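Local coordinates for protein kojibiose phosphorylase (Gut metagenome, PDB 6W0P) that is a phosphorylase of glycoside hydrolase family 65, with a beta-rich N-terminal domain, a helical catalytic domain and a small C-terminal domain, at residues R126-L131 / I137-S142; L233-T238 / K245-Y250; M592-Y597 / K604-N609. All coordinates share one frame; numbering follows the deposited sequence.

Contact 1 of 3, residues R126-L131 / I137-S142; sequences RTFTWL and IKIIIS
R126 and I141, F128 and I139, and W130 and I137 face each other as three antiparallel hydrogen-bonded pairs, and in each of them both backbone N-H groups and both carbonyls are used on the partner strand. The six bonds are short and fairly straight: I141 N to R126 O is 2.8 Å at 175°, and I139 N to F128 O is also 2.8 Å, while F128 N to I139 O is the longest at 3.1 Å. W130 N comes to I137 O tilted 34° from the carbonyl plane. The residues between, T127 and T129, turn their backbone polar groups the other way, to K114 and E111 of strand 109-118, and K138 and I140 do the same with E160 and S158 of strand 152-161. Their CA-H groups still lean on carbonyls across the pair, T127 CA lying 3.3 Å from I139 O.

On the face carrying the hydrogen-bonded residues, F128 has its CG between backbone N and carbonyl carbon (chi1 52°), which swings the ring over its neighbour: I139 CB sits 4.0 Å from the ring centroid, a CH-pi contact over one face. R126 lies alongside I141, its NH2 3.7 Å from I141 CD1, but the charge is met by salt bridges to E48 and D47. W130 NE1 bonds to E101. On the other face T127 OG1 touches I140 CG2, and the extended K138 chain passes T127 CG2. This is a two-stranded antiparallel beta hairpin, set within the large antiparallel sheet of the N-terminal domain.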
loop_
_atom_site.group_PDB
_atom_site.type_symbol
_atom_site.label_atom_id
_atom_site.label_comp_id
_atom_site.label_asym_id
_atom_site.label_seq_id
_atom_site.Cartn_x
_atom_site.Cartn_y
_atom_site.Cartn_z
ATOM N N ARG A 126 16.248 -38.534 18.600
ATOM C CA ARG A 126 17.452 -37.722 18.870
ATOM C C ARG A 126 18.219 -38.441 19.972
ATOM O O ARG A 126 17.597 -38.742 21.010
ATOM C CB ARG A 126 17.041 -36.286 19.199
ATOM C CG ARG A 126 18.105 -35.243 18.890
ATOM C CD ARG A 126 17.554 -33.833 18.996
ATOM N NE ARG A 126 16.637 -33.707 20.126
ATOM C CZ ARG A 126 16.904 -33.093 21.283
ATOM N NH1 ARG A 126 18.069 -32.505 21.490
ATOM N NH2 ARG A 126 15.985 -33.071 22.237
ATOM N N THR A 127 19.492 -38.744 19.715
ATOM C CA THR A 127 20.420 -39.415 20.660
ATOM C C THR A 127 21.628 -38.488 20.894
ATOM O O THR A 127 22.059 -37.817 19.952
ATOM C CB THR A 127 20.787 -40.801 20.112
ATOM O OG1 THR A 127 19.588 -41.563 19.899
ATOM C CG2 THR A 127 21.720 -41.563 21.023
ATOM N N PHE A 128 22.129 -38.398 22.124
ATOM C CA PHE A 128 23.388 -37.674 22.431
ATOM C C PHE A 128 23.887 -38.118 23.805
ATOM O O PHE A 128 23.095 -38.661 24.613
ATOM C CB PHE A 128 23.168 -36.163 22.320
ATOM C CG PHE A 128 21.989 -35.675 23.118
ATOM C CD1 PHE A 128 22.134 -35.320 24.441
ATOM C CD2 PHE A 128 20.729 -35.610 22.554
ATOM C CE1 PHE A 128 21.042 -34.908 25.184
ATOM C CE2 PHE A 128 19.637 -35.197 23.297
ATOM C CZ PHE A 128 19.792 -34.862 24.617
ATOM N N THR A 129 25.182 -37.944 24.054
ATOM C CA THR A 129 25.777 -38.243 25.378
ATOM C C THR A 129 26.119 -36.922 26.077
ATOM O O THR A 129 26.922 -36.139 25.546
ATOM C CB THR A 129 26.932 -39.239 25.269
ATOM O OG1 THR A 129 26.414 -40.415 24.632
ATOM C CG2 THR A 129 27.512 -39.580 26.624
ATOM N N TRP A 130 25.486 -36.701 27.223
ATOM C CA TRP A 130 25.671 -35.531 28.115
ATOM C C TRP A 130 26.870 -35.801 29.022
ATOM O O TRP A 130 26.800 -36.772 29.814
ATOM C CB TRP A 130 24.392 -35.324 28.925
ATOM C CG TRP A 130 24.342 -34.075 29.737
ATOM C CD1 TRP A 130 25.131 -32.964 29.634
ATOM C CD2 TRP A 130 23.387 -33.799 30.763
ATOM N NE1 TRP A 130 24.735 -32.020 30.540
ATOM C CE2 TRP A 130 23.664 -32.503 31.244
ATOM C CE3 TRP A 130 22.327 -34.523 31.315
ATOM C CZ2 TRP A 130 22.914 -31.917 32.261
ATOM C CZ3 TRP A 130 21.595 -33.947 32.332
ATOM C CH2 TRP A 130 21.885 -32.662 32.795
ATOM N N LEU A 131 27.933 -35.006 28.875
ATOM C CA LEU A 131 29.118 -35.024 29.764
ATOM C C LEU A 131 28.870 -33.981 30.859
ATOM O O LEU A 131 29.096 -32.801 30.634
ATOM C CB LEU A 131 30.380 -34.752 28.941
ATOM C CG LEU A 131 30.455 -35.462 27.585
ATOM C CD1 LEU A 131 31.811 -35.222 26.933
ATOM C CD2 LEU A 131 30.190 -36.955 27.709
ATOM N N ILE A 137 25.945 -39.499 30.445
ATOM C CA ILE A 137 24.534 -39.961 30.330
ATOM C C ILE A 137 24.108 -39.942 28.851
ATOM O O ILE A 137 24.007 -38.853 28.237
ATOM C CB ILE A 137 23.621 -39.126 31.231
ATOM C CG1 ILE A 137 24.298 -38.799 32.571
ATOM C CG2 ILE A 137 22.287 -39.836 31.420
ATOM C CD1 ILE A 137 23.409 -38.080 33.552
ATOM N N LYS A 138 23.900 -41.130 28.292
ATOM C CA LYS A 138 23.324 -41.314 26.935
ATOM C C LYS A 138 21.805 -41.093 27.018
ATOM O O LYS A 138 21.116 -41.817 27.766
ATOM C CB LYS A 138 23.719 -42.685 26.391
ATOM C CG LYS A 138 23.680 -42.774 24.875
ATOM C CD LYS A 138 23.504 -44.187 24.381
ATOM C CE LYS A 138 23.121 -44.264 22.919
ATOM N NZ LYS A 138 22.735 -45.651 22.583
ATOM N N ILE A 139 21.324 -40.053 26.337
ATOM C CA ILE A 139 19.887 -39.656 26.281
ATOM C C ILE A 139 19.361 -40.078 24.915
ATOM O O ILE A 139 19.961 -39.648 23.913
ATOM C CB ILE A 139 19.697 -38.130 26.420
ATOM C CG1 ILE A 139 20.455 -37.530 27.608
ATOM C CG2 ILE A 139 18.211 -37.781 26.439
ATOM C CD1 ILE A 139 20.108 -38.143 28.907
ATOM N N ILE A 140 18.252 -40.813 24.870
ATOM C CA ILE A 140 17.507 -41.045 23.600
ATOM C C ILE A 140 16.110 -40.467 23.791
ATOM O O ILE A 140 15.434 -40.912 24.713
ATOM C CB ILE A 140 17.458 -42.533 23.222
ATOM C CG1 ILE A 140 18.817 -43.228 23.336
ATOM C CG2 ILE A 140 16.857 -42.696 21.837
ATOM C CD1 ILE A 140 18.728 -44.761 23.283
ATOM N N ILE A 141 15.715 -39.506 22.948
ATOM C CA ILE A 141 14.355 -38.895 22.961
ATOM C C ILE A 141 13.670 -39.241 21.642
ATOM O O ILE A 141 14.152 -38.830 20.578
ATOM C CB ILE A 141 14.419 -37.387 23.234
ATOM C CG1 ILE A 141 15.138 -37.120 24.553
ATOM C CG2 ILE A 141 13.035 -36.765 23.197
ATOM C CD1 ILE A 141 15.355 -35.670 24.854
ATOM N N SER A 142 12.584 -40.001 21.742
ATOM C CA SER A 142 11.837 -40.558 20.594
ATOM C C SER A 142 10.442 -39.929 20.588
ATOM O O SER A 142 9.891 -39.735 21.688
ATOM C CB SER A 142 11.820 -42.064 20.676
ATOM O OG SER A 142 13.150 -42.567 20.772
#

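Contact 2 of 3, residues L233-T238 / K245-Y250; sequences LNYELT and KTITRY
The Y235 ring takes I247 CD1 squarely on one face, within the beta-sandwich of the N-terminal domain: the methyl stands over the ring centre, 3.7 Å from the centroid and only 12° off the normal, a CH-pi contact. Its distances to the ring carbons are much alike, with CZ the nearest at 3.7 Å from I247 CD1. At the rim, the Y235 hydroxyl is hydrogen-bonded to T217 of strand 210-217, which ties down the far end of the ring.

The two strands belong to different antiparallel sheets, laid face to face. Strand 230-239 lies in the five-stranded sheet and strand 245-256 in the ten-stranded one. Their backbones are well separated, Y235 CA and I247 CA being 9.8 Å apart, so the side chains bridge the gap. I247 CG1 stands opposite the backbone N (chi1 -178°), and the chain runs on extended to place CD1 over the ring. L169 and N218 also touch I247, and Y235 rests on L171 and E221, filling in around the pair.

Nearer the start of strand 245-256, L237 and K245 meet at about a right angle. L237 also packs against L219 and F159, the latter on strand 152-161. The lysine chain is bent at chi2 (74°), and its aliphatic part makes the touch: K245 CE lies 4.1 Å from L237 CD2.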
loop_
_atom_site.group_PDB
_atom_site.type_symbol
_atom_site.label_atom_id
_atom_site.label_comp_id
_atom_site.label_asym_id
_atom_site.label_seq_id
_atom_site.Cartn_x
_atom_site.Cartn_y
_atom_site.Cartn_z
ATOM N N LEU A 233 4.761 -32.758 35.464
ATOM C CA LEU A 233 5.031 -33.986 36.229
ATOM C C LEU A 233 6.533 -34.000 36.560
ATOM O O LEU A 233 7.345 -33.848 35.628
ATOM C CB LEU A 233 4.591 -35.181 35.374
ATOM C CG LEU A 233 3.080 -35.391 35.225
ATOM C CD1 LEU A 233 2.770 -36.364 34.092
ATOM C CD2 LEU A 233 2.463 -35.901 36.515
ATOM N N ASN A 234 6.884 -34.133 37.852
ATOM C CA ASN A 234 8.287 -34.191 38.366
ATOM C C ASN A 234 8.682 -35.654 38.582
ATOM O O ASN A 234 7.914 -36.382 39.242
ATOM C CB ASN A 234 8.469 -33.429 39.685
ATOM C CG ASN A 234 8.252 -31.940 39.534
ATOM O OD1 ASN A 234 8.768 -31.320 38.601
ATOM N ND2 ASN A 234 7.500 -31.353 40.455
ATOM N N TYR A 235 9.829 -36.070 38.045
ATOM C CA TYR A 235 10.408 -37.421 38.279
ATOM C C TYR A 235 11.799 -37.232 38.884
ATOM O O TYR A 235 12.613 -36.473 38.337
ATOM C CB TYR A 235 10.382 -38.277 37.008
ATOM C CG TYR A 235 8.997 -38.420 36.423
ATOM C CD1 TYR A 235 8.134 -39.412 36.859
ATOM C CD2 TYR A 235 8.530 -37.532 35.464
ATOM C CE1 TYR A 235 6.846 -39.516 36.364
ATOM C CE2 TYR A 235 7.247 -37.625 34.958
ATOM C CZ TYR A 235 6.400 -38.614 35.415
ATOM O OH TYR A 235 5.136 -38.706 34.928
ATOM N N GLU A 236 12.008 -37.850 40.042
ATOM C CA GLU A 236 13.303 -37.901 40.762
ATOM C C GLU A 236 13.870 -39.279 40.467
ATOM O O GLU A 236 13.418 -40.236 41.098
ATOM C CB GLU A 236 13.136 -37.705 42.275
ATOM C CG GLU A 236 12.398 -36.440 42.676
ATOM C CD GLU A 236 13.129 -35.141 42.392
ATOM O OE1 GLU A 236 12.448 -34.081 42.364
ATOM O OE2 GLU A 236 14.370 -35.189 42.198
ATOM N N LEU A 237 14.748 -39.384 39.476
ATOM C CA LEU A 237 15.229 -40.700 39.007
ATOM C C LEU A 237 16.634 -40.945 39.547
ATOM O O LEU A 237 17.470 -40.009 39.491
ATOM C CB LEU A 237 15.195 -40.738 37.476
ATOM C CG LEU A 237 13.834 -40.433 36.850
ATOM C CD1 LEU A 237 13.950 -40.308 35.351
ATOM C CD2 LEU A 237 12.799 -41.487 37.234
ATOM N N THR A 238 16.861 -42.171 40.011
ATOM C CA THR A 238 18.193 -42.728 40.303
ATOM C C THR A 238 18.580 -43.614 39.126
ATOM O O THR A 238 17.868 -44.573 38.846
ATOM C CB THR A 238 18.189 -43.436 41.662
ATOM O OG1 THR A 238 17.725 -42.409 42.536
ATOM C CG2 THR A 238 19.549 -43.960 42.089
ATOM N N LYS A 245 17.081 -46.487 31.774
ATOM C CA LYS A 245 15.820 -46.106 32.445
ATOM C C LYS A 245 14.988 -45.339 31.418
ATOM O O LYS A 245 15.482 -44.322 30.921
ATOM C CB LYS A 245 16.146 -45.261 33.682
ATOM C CG LYS A 245 14.947 -44.725 34.441
ATOM C CD LYS A 245 14.244 -45.802 35.238
ATOM C CE LYS A 245 12.933 -45.333 35.849
ATOM N NZ LYS A 245 11.905 -46.408 35.839
ATOM N N THR A 246 13.800 -45.832 31.085
ATOM C CA THR A 246 12.932 -45.244 30.033
ATOM C C THR A 246 11.627 -44.836 30.689
ATOM O O THR A 246 11.220 -45.539 31.568
ATOM C CB THR A 246 12.627 -46.190 28.857
ATOM O OG1 THR A 246 11.743 -47.231 29.280
ATOM C CG2 THR A 246 13.854 -46.850 28.279
ATOM N N ILE A 247 11.005 -43.776 30.192
ATOM C CA ILE A 247 9.605 -43.384 30.503
ATOM C C ILE A 247 8.908 -43.090 29.168
ATOM O O ILE A 247 9.584 -42.581 28.249
ATOM C CB ILE A 247 9.600 -42.189 31.474
ATOM C CG1 ILE A 247 8.188 -41.764 31.869
ATOM C CG2 ILE A 247 10.390 -41.018 30.927
ATOM C CD1 ILE A 247 8.166 -40.752 33.012
ATOM N N THR A 248 7.620 -43.424 29.054
ATOM C CA THR A 248 6.782 -43.090 27.876
ATOM C C THR A 248 5.729 -42.065 28.287
ATOM O O THR A 248 5.011 -42.329 29.262
ATOM C CB THR A 248 6.143 -44.349 27.290
ATOM O OG1 THR A 248 7.242 -45.217 27.033
ATOM C CG2 THR A 248 5.336 -44.074 26.042
ATOM N N ARG A 249 5.681 -40.935 27.584
ATOM C CA ARG A 249 4.609 -39.922 27.692
ATOM C C ARG A 249 3.572 -40.128 26.578
ATOM O O ARG A 249 3.960 -40.076 25.381
ATOM C CB ARG A 249 5.187 -38.513 27.576
ATOM C CG ARG A 249 4.212 -37.450 28.043
ATOM C CD ARG A 249 4.321 -36.162 27.268
ATOM N NE ARG A 249 5.651 -35.566 27.314
ATOM C CZ ARG A 249 5.920 -34.341 27.733
ATOM N NH1 ARG A 249 4.957 -33.579 28.208
ATOM N NH2 ARG A 249 7.150 -33.861 27.656
ATOM N N TYR A 250 2.310 -40.321 26.974
ATOM C CA TYR A 250 1.111 -40.313 26.102
ATOM C C TYR A 250 0.460 -38.935 26.197
ATOM O O TYR A 250 0.246 -38.442 27.333
ATOM C CB TYR A 250 0.143 -41.415 26.522
ATOM C CG TYR A 250 0.776 -42.781 26.528
ATOM C CD1 TYR A 250 1.458 -43.233 27.640
ATOM C CD2 TYR A 250 0.729 -43.615 25.416
ATOM C CE1 TYR A 250 2.052 -44.486 27.667
ATOM C CE2 TYR A 250 1.341 -44.865 25.420
ATOM C CZ TYR A 250 1.999 -45.309 26.557
ATOM O OH TYR A 250 2.594 -46.532 26.645
#

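Contact 3 of 3, residues M592-Y597 / K604-N609; sequences MFMFLY and KQLLAN
M594 reaches across from helix 590-596 to N609, L606 and Q605 of helix 603-613, an antiparallel helix pair in the central catalytic domain, which in this family is an (alpha/alpha)6 barrel. The two short helical segments run at 156°, with axes 11.3 Å apart, far enough that a long side chain is what spans them.

The van der Waals contacts all belong to the methionine. M594 SD lies 3.6 Å from N609 CB, the two side chains crossing at about a right angle. A bend at chi3 (77°) turns the methyl back along the second helix, where M594 CE comes 4.0 Å from L606 CD2 and 3.9 Å from Q605 O.

The polar bonds of N609 and Q605 run within helix 603-613 and to neighbouring residues, not to M594. N609 ND2 donates to Q605 O at 2.7 Å and 173°, and N609 N donates to the same carbonyl oxygen from the opposite face of its plane. L544 O is a further partner of ND2, F546 N gives its hydrogen to N609 OD1, and Q605 NE2 is hydrogen-bonded to Y539 OH.

With the N609 amide gripped at both its ends, its orientation is fixed, and the thioether beside it contributes dispersion contacts with no polar bond of its own to the other segment.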
loop_
_atom_site.group_PDB
_atom_site.type_symbol
_atom_site.label_atom_id
_atom_site.label_comp_id
_atom_site.label_asym_id
_atom_site.label_seq_id
_atom_site.Cartn_x
_atom_site.Cartn_y
_atom_site.Cartn_z
ATOM N N MET A 592 0.703 -21.512 -17.531
ATOM C CA MET A 592 -0.127 -22.098 -16.455
ATOM C C MET A 592 -1.442 -22.634 -17.053
ATOM O O MET A 592 -1.752 -23.789 -16.809
ATOM C CB MET A 592 -0.448 -21.068 -15.375
ATOM C CG MET A 592 -0.988 -21.708 -14.133
ATOM S SD MET A 592 0.307 -22.703 -13.350
ATOM C CE MET A 592 -0.691 -23.757 -12.306
ATOM N N PHE A 593 -2.222 -21.850 -17.797
ATOM C CA PHE A 593 -3.518 -22.394 -18.280
ATOM C C PHE A 593 -3.240 -23.444 -19.367
ATOM O O PHE A 593 -4.008 -24.373 -19.498
ATOM C CB PHE A 593 -4.522 -21.301 -18.656
ATOM C CG PHE A 593 -4.261 -20.572 -19.941
ATOM C CD1 PHE A 593 -4.570 -21.156 -21.157
ATOM C CD2 PHE A 593 -3.765 -19.283 -19.926
ATOM C CE1 PHE A 593 -4.350 -20.480 -22.347
ATOM C CE2 PHE A 593 -3.569 -18.594 -21.110
ATOM C CZ PHE A 593 -3.858 -19.200 -22.318
ATOM N N MET A 594 -2.138 -23.322 -20.092
ATOM C CA MET A 594 -1.766 -24.306 -21.121
ATOM C C MET A 594 -1.408 -25.624 -20.424
ATOM O O MET A 594 -1.867 -26.678 -20.897
ATOM C CB MET A 594 -0.642 -23.763 -21.996
ATOM C CG MET A 594 -1.126 -22.589 -22.847
ATOM S SD MET A 594 -0.083 -22.170 -24.265
ATOM C CE MET A 594 -0.587 -23.484 -25.380
ATOM N N PHE A 595 -0.741 -25.578 -19.261
ATOM C CA PHE A 595 -0.478 -26.793 -18.441
ATOM C C PHE A 595 -1.800 -27.408 -17.958
ATOM O O PHE A 595 -1.963 -28.633 -18.092
ATOM C CB PHE A 595 0.386 -26.455 -17.231
ATOM C CG PHE A 595 0.425 -27.526 -16.176
ATOM C CD1 PHE A 595 1.118 -28.707 -16.393
ATOM C CD2 PHE A 595 -0.148 -27.317 -14.934
ATOM C CE1 PHE A 595 1.178 -29.685 -15.417
ATOM C CE2 PHE A 595 -0.085 -28.297 -13.949
ATOM C CZ PHE A 595 0.561 -29.482 -14.201
ATOM N N LEU A 596 -2.715 -26.589 -17.409
ATOM C CA LEU A 596 -3.941 -27.104 -16.725
ATOM C C LEU A 596 -4.856 -27.778 -17.755
ATOM O O LEU A 596 -5.768 -28.553 -17.354
ATOM C CB LEU A 596 -4.671 -25.982 -15.980
ATOM C CG LEU A 596 -3.928 -25.339 -14.804
ATOM C CD1 LEU A 596 -4.731 -24.161 -14.265
ATOM C CD2 LEU A 596 -3.646 -26.345 -13.682
ATOM N N TYR A 597 -4.627 -27.471 -19.027
ATOM C CA TYR A 597 -5.423 -27.931 -20.190
ATOM C C TYR A 597 -4.493 -28.407 -21.311
ATOM O O TYR A 597 -4.822 -28.204 -22.516
ATOM C CB TYR A 597 -6.359 -26.803 -20.621
ATOM C CG TYR A 597 -7.520 -26.595 -19.688
ATOM C CD1 TYR A 597 -8.607 -27.457 -19.663
ATOM C CD2 TYR A 597 -7.524 -25.513 -18.834
ATOM C CE1 TYR A 597 -9.670 -27.249 -18.793
ATOM C CE2 TYR A 597 -8.576 -25.285 -17.967
ATOM C CZ TYR A 597 -9.649 -26.152 -17.944
ATOM O OH TYR A 597 -10.645 -25.856 -17.066
ATOM N N LYS A 604 2.671 -27.688 -31.511
ATOM C CA LYS A 604 3.097 -26.403 -32.122
ATOM C C LYS A 604 2.627 -25.233 -31.245
ATOM O O LYS A 604 3.360 -24.254 -31.149
ATOM C CB LYS A 604 2.558 -26.286 -33.552
ATOM C CG LYS A 604 3.339 -27.085 -34.585
ATOM C CD LYS A 604 2.793 -26.950 -35.996
ATOM C CE LYS A 604 3.731 -27.538 -37.035
ATOM N NZ LYS A 604 3.116 -27.527 -38.380
ATOM N N GLN A 605 1.436 -25.320 -30.656
ATOM C CA GLN A 605 0.892 -24.251 -29.757
ATOM C C GLN A 605 1.749 -24.118 -28.494
ATOM O O GLN A 605 2.134 -22.976 -28.147
ATOM C CB GLN A 605 -0.566 -24.530 -29.423
ATOM C CG GLN A 605 -1.482 -24.203 -30.601
ATOM C CD GLN A 605 -2.901 -24.600 -30.299
ATOM O OE1 GLN A 605 -3.153 -25.701 -29.818
ATOM N NE2 GLN A 605 -3.819 -23.674 -30.526
ATOM N N LEU A 606 2.034 -25.245 -27.849
ATOM C CA LEU A 606 2.908 -25.303 -26.650
ATOM C C LEU A 606 4.304 -24.782 -26.999
ATOM O O LEU A 606 4.858 -24.010 -26.184
ATOM C CB LEU A 606 2.955 -26.737 -26.137
ATOM C CG LEU A 606 1.644 -27.271 -25.576
ATOM C CD1 LEU A 606 1.650 -28.786 -25.592
ATOM C CD2 LEU A 606 1.435 -26.762 -24.149
ATOM N N LEU A 607 4.868 -25.171 -28.143
ATOM C CA LEU A 607 6.266 -24.769 -28.470
ATOM C C LEU A 607 6.282 -23.262 -28.766
ATOM O O LEU A 607 7.184 -22.575 -28.270
ATOM C CB LEU A 607 6.829 -25.634 -29.607
ATOM C CG LEU A 607 8.230 -25.293 -30.140
ATOM C CD1 LEU A 607 9.333 -25.705 -29.186
ATOM C CD2 LEU A 607 8.480 -25.964 -31.497
ATOM N N ALA A 608 5.294 -22.730 -29.479
ATOM C CA ALA A 608 5.265 -21.285 -29.801
ATOM C C ALA A 608 5.209 -20.500 -28.487
ATOM O O ALA A 608 6.031 -19.608 -28.293
ATOM C CB ALA A 608 4.097 -20.957 -30.691
ATOM N N ASN A 609 4.302 -20.865 -27.583
ATOM C CA ASN A 609 4.106 -20.118 -26.307
ATOM C C ASN A 609 5.290 -20.368 -25.376
ATOM O O ASN A 609 5.702 -19.428 -24.698
ATOM C CB ASN A 609 2.750 -20.417 -25.688
ATOM C CG ASN A 609 1.635 -19.830 -26.524
ATOM O OD1 ASN A 609 1.252 -18.695 -26.267
ATOM N ND2 ASN A 609 1.135 -20.559 -27.524
#

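Contacts 1 and 2 lie in the N-terminal domain, about 15 Å apart between centres and about 7 Å between nearest atoms, and they share the ten-stranded antiparallel sheet. Contact 1 pairs its neighbouring strands 123-132 and 135-145; contact 2 links strand 245-256 of that sheet to strand 230-239 of the five-stranded one. Strand 152-161 lies between 135-145 and 245-256 and touches side chains of both contacts. Contact 3, between helices 590-596 and 603-613, belongs to the catalytic domain, its centre about 54 Å from that of contact 1 and about 61 Å from that of contact 2. The three follow one another along the chain, each joining parts close in sequence: a strand pairing, a sheet-to-sheet packing and a helix packing.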